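Local coordinates for PlaB phospholipase (Legionella pneumophila, PDB 6ZTI), which probably hydrolyses phospholipids as an alpha/beta hydrolase, its activity being controlled by NAD(H)-mediated assembly into tetramers, at residues V194-K199 / G216-V221; V260-S265 / K315-N320. All blocks are in the same frame, centred on the assembly; numbering follows the deposited sequence. Where two conformers were deposited one is given.

Contact 1: V194-K199 / G216-V221; sequences VLTGQK and GSNGVV. Unlike the reference sequence in segment 216-221: Asn-218 (reference Asp).
Asn-218 lies alongside Gly-197, its CB 3.4 Å from Gly-197 O. CG follows in the cleft between the residue's own backbone N and carbonyl carbon (chi1 64°), and OD1, nearly eclipsing CA at chi2 of 8°, is brought toward the backbone amides that follow. There it accepts two of them: Val-220 N at 2.9 Å, an Asx turn, and Val-221 N at 2.9 Å along a nearly straight N-H line (179°). These two bonds hold the amide's rotation. Its other branch, ND2, donates a hydrogen bond to water 2 at 3.1 Å, and this water also takes a weak bond from Gly-197 N. Strand 191-197 is next to last in the sheet, the place of the canonical acid-bearing strand of alpha/beta hydrolases, so the Asp of the reference sequence is probably the triad acid; a weak bond between ND2 and His-266 ND1 is consistent with that. Water replaces direct polar pairing between the segments: Thr-196 OG1 donates to water 1 at 2.9 Å, which in turn donates to Gly-197 O and Val-221 O, and water 3 bonds Gln-198 O (2.8 Å), Gly-216 N and Ser-217 O. Lys-199 O, 3.6 Å from Asn-218 O, is buried without a hydrogen-bond partner.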
loop_
_atom_site.group_PDB
_atom_site.type_symbol
_atom_site.label_atom_id
_atom_site.label_comp_id
_atom_site.label_asym_id
_atom_site.label_seq_id
_atom_site.Cartn_x
_atom_site.Cartn_y
_atom_site.Cartn_z
ATOM N N VAL B 194 6.415 -13.934 -37.513
ATOM C CA VAL B 194 5.986 -14.462 -36.223
ATOM C C VAL B 194 5.511 -15.890 -36.426
ATOM O O VAL B 194 4.660 -16.157 -37.282
ATOM C CB VAL B 194 4.880 -13.611 -35.587
ATOM C CG1 VAL B 194 4.287 -14.346 -34.375
ATOM C CG2 VAL B 194 5.452 -12.225 -35.195
ATOM N N LEU B 195 6.088 -16.810 -35.679
ATOM C CA LEU B 195 5.601 -18.176 -35.639
ATOM C C LEU B 195 5.236 -18.515 -34.207
ATOM O O LEU B 195 5.954 -18.152 -33.276
ATOM C CB LEU B 195 6.655 -19.147 -36.169
ATOM C CG LEU B 195 7.173 -18.905 -37.591
ATOM C CD1 LEU B 195 8.340 -19.843 -37.912
ATOM C CD2 LEU B 195 6.092 -19.101 -38.614
ATOM N N THR B 196 4.107 -19.185 -34.016
ATOM C CA THR B 196 3.780 -19.637 -32.673
ATOM C C THR B 196 2.907 -20.878 -32.765
ATOM O O THR B 196 2.520 -21.318 -33.851
ATOM C CB THR B 196 3.097 -18.530 -31.870
ATOM O OG1 THR B 196 3.085 -18.882 -30.481
ATOM C CG2 THR B 196 1.716 -18.353 -32.364
ATOM N N GLY B 197 2.630 -21.459 -31.598
ATOM C CA GLY B 197 1.760 -22.604 -31.505
ATOM C C GLY B 197 0.680 -22.315 -30.479
ATOM O O GLY B 197 0.728 -21.306 -29.771
ATOM N N GLN B 198 -0.288 -23.225 -30.403
ATOM C CA GLN B 198 -1.401 -23.082 -29.470
ATOM C C GLN B 198 -1.729 -24.396 -28.773
ATOM O O GLN B 198 -2.884 -24.637 -28.399
ATOM C CB GLN B 198 -2.643 -22.559 -30.176
ATOM C CG GLN B 198 -3.058 -23.349 -31.373
ATOM C CD GLN B 198 -4.413 -22.917 -31.829
ATOM O OE1 GLN B 198 -4.678 -21.721 -31.957
ATOM N NE2 GLN B 198 -5.299 -23.873 -32.032
ATOM N N LYS B 199 -0.723 -25.230 -28.564
ATOM C CA LYS B 199 -0.860 -26.498 -27.863
ATOM C C LYS B 199 -0.411 -26.323 -26.414
ATOM O O LYS B 199 0.640 -25.732 -26.159
ATOM C CB LYS B 199 0.001 -27.568 -28.546
ATOM C CG LYS B 199 -0.456 -28.991 -28.335
ATOM C CD LYS B 199 -1.695 -29.287 -29.169
ATOM C CE LYS B 199 -2.035 -30.769 -29.138
ATOM N NZ LYS B 199 -3.439 -31.022 -29.573
ATOM N N GLY B 216 -6.426 -20.871 -26.496
ATOM C CA GLY B 216 -5.947 -19.741 -27.269
ATOM C C GLY B 216 -4.540 -19.317 -26.937
ATOM O O GLY B 216 -4.068 -18.304 -27.474
ATOM N N SER B 217 -3.857 -20.063 -26.080
ATOM C CA SER B 217 -2.490 -19.793 -25.686
ATOM C C SER B 217 -1.686 -21.077 -25.807
ATOM O O SER B 217 -2.237 -22.171 -25.971
ATOM C CB SER B 217 -2.413 -19.257 -24.256
ATOM O OG SER B 217 -2.185 -20.316 -23.338
ATOM N N ASN B 218 -0.363 -20.934 -25.723
ATOM C CA ASN B 218 0.548 -22.072 -25.670
ATOM C C ASN B 218 1.004 -22.376 -24.247
ATOM O O ASN B 218 1.988 -23.104 -24.052
ATOM C CB ASN B 218 1.761 -21.834 -26.573
ATOM C CG ASN B 218 2.620 -20.660 -26.116
ATOM O OD1 ASN B 218 2.410 -20.094 -25.051
ATOM N ND2 ASN B 218 3.610 -20.302 -26.930
ATOM N N GLY B 219 0.292 -21.848 -23.255
ATOM C CA GLY B 219 0.662 -21.960 -21.869
ATOM C C GLY B 219 1.320 -20.719 -21.312
ATOM O O GLY B 219 1.350 -20.550 -20.093
ATOM N N VAL B 220 1.850 -19.850 -22.173
ATOM C CA VAL B 220 2.549 -18.659 -21.708
ATOM C C VAL B 220 2.078 -17.427 -22.470
ATOM O O VAL B 220 1.857 -16.377 -21.870
ATOM C CB VAL B 220 4.073 -18.834 -21.841
ATOM C CG1 VAL B 220 4.801 -17.557 -21.463
ATOM C CG2 VAL B 220 4.544 -19.985 -20.998
ATOM N N VAL B 221 1.938 -17.532 -23.792
ATOM C CA VAL B 221 1.566 -16.402 -24.634
ATOM C C VAL B 221 0.332 -16.769 -25.436
ATOM O O VAL B 221 0.263 -17.848 -26.034
ATOM C CB VAL B 221 2.714 -15.975 -25.570
ATOM C CG1 VAL B 221 3.816 -15.310 -24.781
ATOM C CG2 VAL B 221 3.261 -17.170 -26.347
HETATM O O HOH W 1 0.672 -18.458 -28.881
HETATM O O HOH W 2 4.023 -22.442 -29.143
HETATM O O HOH W 3 -4.776 -23.222 -26.854
#

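Contact 2: V260-S265 / K315-N320; sequences VLPGLS and KETQKN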
loop_
_atom_site.group_PDB
_atom_site.type_symbol
_atom_site.label_atom_id
_atom_site.label_comp_id
_atom_site.label_asym_id
_atom_site.label_seq_id
_atom_site.Cartn_x
_atom_site.Cartn_y
_atom_site.Cartn_z
ATOM N N VAL B 260 0.481 -19.964 -37.204
ATOM C CA VAL B 260 0.233 -20.796 -36.035
ATOM C C VAL B 260 0.553 -22.231 -36.448
ATOM O O VAL B 260 -0.167 -22.837 -37.246
ATOM C CB VAL B 260 -1.208 -20.654 -35.527
ATOM C CG1 VAL B 260 -1.445 -21.522 -34.312
ATOM C CG2 VAL B 260 -1.543 -19.182 -35.197
ATOM N N LEU B 261 1.623 -22.744 -35.950
ATOM C CA LEU B 261 2.124 -24.066 -36.308
ATOM C C LEU B 261 1.467 -25.153 -35.461
ATOM O O LEU B 261 1.093 -24.910 -34.311
ATOM C CB LEU B 261 3.631 -24.126 -36.108
ATOM C CG LEU B 261 4.459 -23.077 -36.850
ATOM C CD1 LEU B 261 5.974 -23.327 -36.640
ATOM C CD2 LEU B 261 4.113 -23.080 -38.329
ATOM N N PRO B 262 1.339 -26.372 -35.993
ATOM C CA PRO B 262 0.612 -27.427 -35.274
ATOM C C PRO B 262 1.437 -28.140 -34.213
ATOM O O PRO B 262 2.604 -28.485 -34.423
ATOM C CB PRO B 262 0.231 -28.407 -36.393
ATOM C CG PRO B 262 1.369 -28.293 -37.353
ATOM C CD PRO B 262 1.725 -26.807 -37.347
ATOM N N GLY B 263 0.791 -28.390 -33.074
ATOM C CA GLY B 263 1.284 -29.325 -32.079
ATOM C C GLY B 263 2.377 -28.813 -31.181
ATOM O O GLY B 263 3.109 -29.613 -30.589
ATOM N N LEU B 264 2.503 -27.504 -31.033
ATOM C CA LEU B 264 3.662 -26.896 -30.395
ATOM C C LEU B 264 3.241 -26.012 -29.230
ATOM O O LEU B 264 2.324 -25.191 -29.364
ATOM C CB LEU B 264 4.453 -26.090 -31.425
ATOM C CG LEU B 264 5.081 -26.866 -32.589
ATOM C CD1 LEU B 264 5.802 -25.899 -33.483
ATOM C CD2 LEU B 264 6.040 -27.925 -32.091
ATOM N N SER B 265 3.922 -26.174 -28.090
ATOM C CA SER B 265 3.686 -25.393 -26.885
ATOM C C SER B 265 4.804 -24.372 -26.730
ATOM O O SER B 265 5.664 -24.225 -27.597
ATOM C CB SER B 265 3.608 -26.296 -25.656
ATOM O OG SER B 265 4.866 -26.915 -25.406
ATOM N N LYS B 315 -4.804 -21.538 -40.767
ATOM C CA LYS B 315 -6.182 -21.993 -40.924
ATOM C C LYS B 315 -6.293 -23.492 -40.705
ATOM O O LYS B 315 -7.248 -23.971 -40.083
ATOM C CB LYS B 315 -6.696 -21.618 -42.314
ATOM C CG LYS B 315 -7.131 -20.167 -42.408
ATOM C CD LYS B 315 -7.072 -19.644 -43.830
ATOM C CE LYS B 315 -7.811 -18.318 -43.956
ATOM N NZ LYS B 315 -7.399 -17.359 -42.894
ATOM N N GLU B 316 -5.325 -24.249 -41.215
ATOM C CA GLU B 316 -5.350 -25.702 -41.085
ATOM C C GLU B 316 -5.106 -26.131 -39.643
ATOM O O GLU B 316 -5.793 -27.020 -39.124
ATOM C CB GLU B 316 -4.303 -26.316 -42.019
ATOM C CG GLU B 316 -4.147 -27.817 -41.912
ATOM C CD GLU B 316 -2.925 -28.329 -42.666
ATOM O OE1 GLU B 316 -1.868 -27.658 -42.632
ATOM O OE2 GLU B 316 -3.019 -29.405 -43.292
ATOM N N THR B 317 -4.116 -25.526 -38.987
ATOM C CA THR B 317 -3.824 -25.860 -37.600
ATOM C C THR B 317 -5.043 -25.649 -36.720
ATOM O O THR B 317 -5.382 -26.499 -35.892
ATOM C CB THR B 317 -2.668 -25.003 -37.091
ATOM O OG1 THR B 317 -1.480 -25.312 -37.831
ATOM C CG2 THR B 317 -2.430 -25.249 -35.593
ATOM N N GLN B 318 -5.706 -24.506 -36.871
ATOM C CA GLN B 318 -6.741 -24.161 -35.913
ATOM C C GLN B 318 -8.003 -24.983 -36.130
ATOM O O GLN B 318 -8.714 -25.279 -35.165
ATOM C CB GLN B 318 -6.996 -22.655 -35.971
ATOM C CG GLN B 318 -5.791 -21.870 -35.454
ATOM C CD GLN B 318 -6.039 -20.378 -35.257
ATOM O OE1 GLN B 318 -6.520 -19.677 -36.152
ATOM N NE2 GLN B 318 -5.675 -19.882 -34.082
ATOM N N LYS B 319 -8.280 -25.410 -37.363
ATOM C CA LYS B 319 -9.378 -26.355 -37.561
ATOM C C LYS B 319 -9.047 -27.717 -36.953
ATOM O O LYS B 319 -9.874 -28.304 -36.241
ATOM C CB LYS B 319 -9.699 -26.488 -39.053
ATOM C CG LYS B 319 -10.243 -25.216 -39.657
ATOM C CD LYS B 319 -11.741 -25.083 -39.429
ATOM C CE LYS B 319 -12.324 -23.932 -40.242
ATOM N NZ LYS B 319 -12.020 -24.057 -41.706
ATOM N N ASN B 320 -7.826 -28.209 -37.186
ATOM C CA ASN B 320 -7.456 -29.551 -36.735
ATOM C C ASN B 320 -7.369 -29.648 -35.217
ATOM O O ASN B 320 -7.608 -30.722 -34.657
ATOM C CB ASN B 320 -6.114 -29.967 -37.341
ATOM C CG ASN B 320 -6.217 -30.336 -38.811
ATOM O OD1 ASN B 320 -7.306 -30.526 -39.343
ATOM N ND2 ASN B 320 -5.069 -30.452 -39.470
#
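Thr-317 of helix 300-320 sets its OG1 and CG2 against Val-260 and Pro-262, packing the helix against strand 257-261, the outermost strand on this side of the parallel sheet of the alpha/beta-hydrolase fold. The two branches of the threonine divide the work. OG1 lies 2.9 Å from Val-260 O, close enough for a hydrogen bond, but its single proton can also reach Ile-313 O one turn back in the helix, and which acceptor holds it is not settled. The torsion explains the reach to Ile-313 O: with chi1 at -64°, OG1 sits beside the threonine's own backbone N and anti to its carbonyl carbon. CG2 lies over the strand backbone, 3.7 Å from Val-260 O and 3.8 Å from Pro-262 CA, and meets Val-260 CG1 at 4.1 Å. Further out, Val-260 N is hydrogen-bonded to Thr-314 OG1, so threonines on successive turns address both polar backbone atoms of this one residue. Past the strand, Gly-263 N is bound by Glu-321 OE2, joining the loop to the residue just past helix 300-320. Gln-318 adds a marginal touch at Val-260 CG2, its amide NE2 being engaged by Asn-450 OD1. The pyrrolidine ring of Pro-262 crosses the threonine side chain at about a right angle, with CD 3.6 Å from Thr-317 OG1.

How the contacts relate
Contacts 1 and 2 sit on neighbouring strands of the same parallel sheet, their centres 10 Å apart, and are joined directly: Thr-196 O lies 2.7 Å from Leu-261 N, a probable strand-to-strand hydrogen bond, and Gln-198 OE1 is 3.0 Å from Gln-318 NE2. Both are largely buried, but contact 1 is nearer the chain's centre (about 12 Å, against 19 Å), while contact 2 includes the exposed Pro-262. Their chemistry differs: 194-199 meets an irregular loop through ordered waters, with the side chain of Ser-217 about 7 Å from that of Tyr-211, an NAD-binding residue, whereas 260-265 meets a helix mainly through one threonine, whose hydroxyl has two competing carbonyl acceptors, away from those sites.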